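Local coordinates for probable acetyltransferase (Agrobacterium tumefaciens, PDB 2GE3), which probably transfers an acetyl group from bound acetyl coenzyme A to an amine-bearing substrate, as members of the GNAT acetyltransferase family do, at residues A[8-13]-A[104-109]. Sequence-based numbering, arbitrary orientation.
Sequences VTIKPI and ARLMRR. With ACO (acetyl coenzyme *a), chain E.
Ile-10 reaches from strand 9-12 between Arg-105, Leu-106 and Arg-109 on helix 102-117. From its CB, CG2 passes between CD1 of Leu-106 and the Arg-109 side chain, lying over one face of that guanidinium, 4.0 Å from Arg-109 NH1. The other branch starts beside the backbone N (chi1 -69°): Ile-10 CG1 meets Leu-106 CD1 at 3.7 Å. At the tip, Ile-10 CD1 settles against the helix, 3.5 Å from Arg-105 CB and 3.7 Å from Leu-106 N. In this GNAT fold, strand 9-12 is the outermost strand on one side of the sheet, paired with strand 60-65, and segment 104-109 runs in roughly the same direction, crossing it at -27°. Ala-104 N donates to the acetyl coenzyme A phosphate oxygen O1A at 3.1 Å; the backbone N atoms of Gly-101 and Gly-103 also bond the cofactor, consistent with the pyrophosphate-binding loop of GNAT enzymes, which leads into this helix. The two arginines flank the isoleucine and reach strand carbonyls. Arg-105 presents NH1 at the guanidinium edge to Val-8 O, a weak but nearly straight hydrogen bond of 3.5 Å (175°). Two bends in the Arg-109 chain, at chi2 and chi3, bring its guanidinium back over Ile-10 CG2, where NH1 makes a weak, more bent bond to Ile-10 O at 3.4 Å. A water accepts from Arg-109 NH2 at 2.9 Å and donates weakly to the same carbonyl.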
loop_
_atom_site.group_PDB
_atom_site.type_symbol
_atom_site.label_atom_id
_atom_site.label_comp_id
_atom_site.label_asym_id
_atom_site.label_seq_id
_atom_site.Cartn_x
_atom_site.Cartn_y
_atom_site.Cartn_z
ATOM N N VAL A 8 -12.550 -30.210 -6.755
ATOM C CA VAL A 8 -11.625 -29.245 -6.163
ATOM C C VAL A 8 -11.824 -29.216 -4.669
ATOM O O VAL A 8 -12.949 -29.195 -4.193
ATOM C CB VAL A 8 -11.780 -27.840 -6.732
ATOM C CG1 VAL A 8 -10.942 -26.866 -5.970
ATOM C CG2 VAL A 8 -11.336 -27.835 -8.187
ATOM N N THR A 9 -10.716 -29.277 -3.937
ATOM C CA THR A 9 -10.721 -29.054 -2.484
ATOM C C THR A 9 -9.941 -27.838 -2.112
ATOM O O THR A 9 -8.874 -27.560 -2.694
ATOM C CB THR A 9 -10.155 -30.246 -1.771
ATOM O OG1 THR A 9 -10.910 -31.361 -2.237
ATOM C CG2 THR A 9 -10.395 -30.148 -0.266
ATOM N N ILE A 10 -10.515 -27.082 -1.167
ATOM C CA ILE A 10 -9.905 -25.852 -0.636
ATOM C C ILE A 10 -9.381 -26.152 0.770
ATOM O O ILE A 10 -10.079 -26.673 1.580
ATOM C CB ILE A 10 -10.954 -24.728 -0.624
ATOM C CG1 ILE A 10 -11.286 -24.328 -2.066
ATOM C CG2 ILE A 10 -10.478 -23.545 0.261
ATOM C CD1 ILE A 10 -12.541 -23.681 -2.214
ATOM N N LYS A 11 -8.142 -25.819 1.065
ATOM C CA LYS A 11 -7.589 -26.101 2.382
ATOM C C LYS A 11 -6.548 -25.028 2.687
ATOM O O LYS A 11 -6.063 -24.377 1.749
ATOM C CB LYS A 11 -6.927 -27.479 2.378
ATOM C CG LYS A 11 -5.955 -27.598 1.222
ATOM C CD LYS A 11 -5.554 -29.026 0.957
ATOM C CE LYS A 11 -6.763 -29.947 0.751
ATOM N NZ LYS A 11 -6.438 -30.991 -0.282
ATOM N N PRO A 12 -6.211 -24.840 3.994
ATOM C CA PRO A 12 -5.094 -23.934 4.348
ATOM C C PRO A 12 -3.831 -24.403 3.672
ATOM O O PRO A 12 -3.674 -25.573 3.383
ATOM C CB PRO A 12 -5.034 -23.972 5.911
ATOM C CG PRO A 12 -6.444 -24.419 6.297
ATOM C CD PRO A 12 -6.855 -25.426 5.180
ATOM N N ILE A 13 -2.985 -23.486 3.274
ATOM C CA ILE A 13 -1.767 -23.882 2.610
ATOM C C ILE A 13 -0.804 -24.564 3.639
ATOM O O ILE A 13 -0.718 -24.166 4.845
ATOM C CB ILE A 13 -1.099 -22.685 1.897
ATOM C CG1 ILE A 13 -0.080 -23.191 0.848
ATOM C CG2 ILE A 13 -0.470 -21.746 2.946
ATOM C CD1 ILE A 13 0.397 -22.089 -0.250
ATOM N N ALA A 104 -15.377 -17.699 -5.543
ATOM C CA ALA A 104 -16.349 -17.408 -4.479
ATOM C C ALA A 104 -16.120 -18.287 -3.299
ATOM O O ALA A 104 -16.065 -17.785 -2.191
ATOM C CB ALA A 104 -17.759 -17.503 -5.013
ATOM N N ARG A 105 -15.834 -19.586 -3.533
ATOM C CA ARG A 105 -15.573 -20.508 -2.429
ATOM C C ARG A 105 -14.279 -20.242 -1.716
ATOM O O ARG A 105 -14.213 -20.278 -0.512
ATOM C CB ARG A 105 -15.536 -22.001 -2.906
ATOM C CG ARG A 105 -16.814 -22.605 -3.519
ATOM C CD ARG A 105 -16.628 -24.097 -3.382
ATOM N NE ARG A 105 -16.262 -24.745 -4.553
ATOM C CZ ARG A 105 -15.517 -25.848 -4.631
ATOM N NH1 ARG A 105 -14.928 -26.415 -3.583
ATOM N NH2 ARG A 105 -15.336 -26.348 -5.837
ATOM N N LEU A 106 -13.215 -20.052 -2.467
ATOM C CA LEU A 106 -11.913 -19.671 -1.870
ATOM C C LEU A 106 -11.999 -18.370 -1.058
ATOM O O LEU A 106 -11.441 -18.307 0.052
ATOM C CB LEU A 106 -10.916 -19.460 -2.994
ATOM C CG LEU A 106 -9.516 -20.039 -3.235
ATOM C CD1 LEU A 106 -9.137 -21.345 -2.574
ATOM C CD2 LEU A 106 -9.327 -20.075 -4.832
HETATM N N MSE A 107 -12.672 -17.338 -1.593
HETATM C CA MSE A 107 -12.883 -16.099 -0.857
HETATM C C MSE A 107 -13.644 -16.275 0.443
HETATM O O MSE A 107 -13.210 -15.782 1.436
HETATM C CB MSE A 107 -13.654 -15.080 -1.680
HETATM C CG MSE A 107 -13.187 -13.609 -1.448
HETATM SE SE MSE A 107 -13.528 -12.643 -3.222
HETATM C CE MSE A 107 -13.141 -14.244 -4.108
ATOM N N ARG A 108 -14.796 -16.977 0.422
ATOM C CA ARG A 108 -15.534 -17.275 1.643
ATOM C C ARG A 108 -14.756 -17.917 2.758
ATOM O O ARG A 108 -14.950 -17.576 3.945
ATOM C CB ARG A 108 -16.793 -18.113 1.317
ATOM C CG ARG A 108 -17.660 -17.359 0.380
ATOM C CD ARG A 108 -19.108 -17.547 0.468
ATOM N NE ARG A 108 -19.623 -17.767 -0.860
ATOM C CZ ARG A 108 -20.356 -16.952 -1.601
ATOM N NH1 ARG A 108 -20.790 -15.670 -1.193
ATOM N NH2 ARG A 108 -20.698 -17.481 -2.787
ATOM N N ARG A 109 -13.963 -18.927 2.404
ATOM C CA ARG A 109 -13.116 -19.601 3.384
ATOM C C ARG A 109 -12.057 -18.653 3.923
ATOM O O ARG A 109 -11.712 -18.678 5.126
ATOM C CB ARG A 109 -12.411 -20.816 2.769
ATOM C CG ARG A 109 -13.390 -22.050 2.527
ATOM C CD ARG A 109 -13.832 -22.625 3.944
ATOM N NE ARG A 109 -12.690 -23.239 4.659
ATOM C CZ ARG A 109 -12.143 -24.422 4.321
ATOM N NH1 ARG A 109 -12.582 -25.101 3.243
ATOM N NH2 ARG A 109 -11.128 -24.913 5.024
HETATM N N1A ACO E . -18.047 -9.651 -16.724
HETATM C C2A ACO E . -18.929 -9.535 -15.732
HETATM N N3A ACO E . -19.134 -10.549 -14.871
HETATM C C4A ACO E . -18.473 -11.725 -15.012
HETATM C C5A ACO E . -17.496 -11.906 -16.044
HETATM C C6A ACO E . -17.302 -10.776 -16.946
HETATM N N6A ACO E . -16.336 -10.941 -17.941
HETATM N N7A ACO E . -17.021 -13.214 -15.980
HETATM C C8A ACO E . -17.594 -13.820 -14.940
HETATM N N9A ACO E . -18.478 -12.939 -14.397
HETATM C C1B ACO E . -19.267 -13.215 -13.224
HETATM C C2B ACO E . -19.867 -14.607 -13.126
HETATM O O2B ACO E . -21.184 -14.503 -13.711
HETATM C C3B ACO E . -19.832 -14.707 -11.595
HETATM O O3B ACO E . -20.841 -13.838 -11.058
HETATM P P3B ACO E . -22.402 -14.238 -10.745
HETATM O O7A ACO E . -23.191 -14.519 -12.019
HETATM O O8A ACO E . -22.790 -12.888 -10.138
HETATM O O9A ACO E . -22.318 -15.531 -10.003
HETATM C C4B ACO E . -18.528 -14.041 -11.149
HETATM O O4B ACO E . -18.292 -13.061 -12.152
HETATM C C5B ACO E . -17.340 -15.044 -11.159
HETATM O O5B ACO E . -17.457 -15.874 -10.014
HETATM P P1A ACO E . -16.585 -17.119 -9.730
HETATM O O1A ACO E . -16.751 -17.311 -8.270
HETATM O O2A ACO E . -17.113 -18.036 -10.813
HETATM O O3A ACO E . -15.114 -16.528 -10.080
HETATM P P2A ACO E . -13.778 -17.260 -10.435
HETATM O O4A ACO E . -13.633 -18.691 -10.021
HETATM O O5A ACO E . -13.597 -16.961 -11.898
HETATM O O6A ACO E . -12.710 -16.388 -9.535
HETATM C CBP ACO E . -11.124 -14.629 -10.145
HETATM C CCP ACO E . -12.585 -14.976 -9.807
HETATM C CDP ACO E . -11.106 -13.130 -10.596
HETATM C CEP ACO E . -10.203 -14.859 -8.948
HETATM C CAP ACO E . -10.506 -15.572 -11.255
HETATM O OAP ACO E . -11.332 -15.419 -12.383
HETATM C C9P ACO E . -9.096 -15.341 -11.722
HETATM O O9P ACO E . -8.164 -15.910 -11.154
HETATM N N8P ACO E . -8.879 -14.529 -12.777
HETATM C C7P ACO E . -7.481 -14.217 -13.155
HETATM C C6P ACO E . -6.669 -13.568 -12.052
HETATM C C5P ACO E . -7.292 -12.425 -11.288
HETATM O O5P ACO E . -8.014 -11.584 -11.814
HETATM N N4P ACO E . -6.951 -12.339 -9.995
HETATM C C3P ACO E . -7.712 -11.512 -9.080
HETATM C C2P ACO E . -7.495 -10.059 -9.428
HETATM S S1P ACO E . -5.821 -9.591 -9.060
HETATM C C ACO E . -6.618 -8.162 -8.722
HETATM O O ACO E . -7.783 -8.228 -8.437
HETATM C CH3 ACO E . -5.757 -6.924 -8.708
HETATM O O HOH W 1 -10.371 -27.723 4.849
#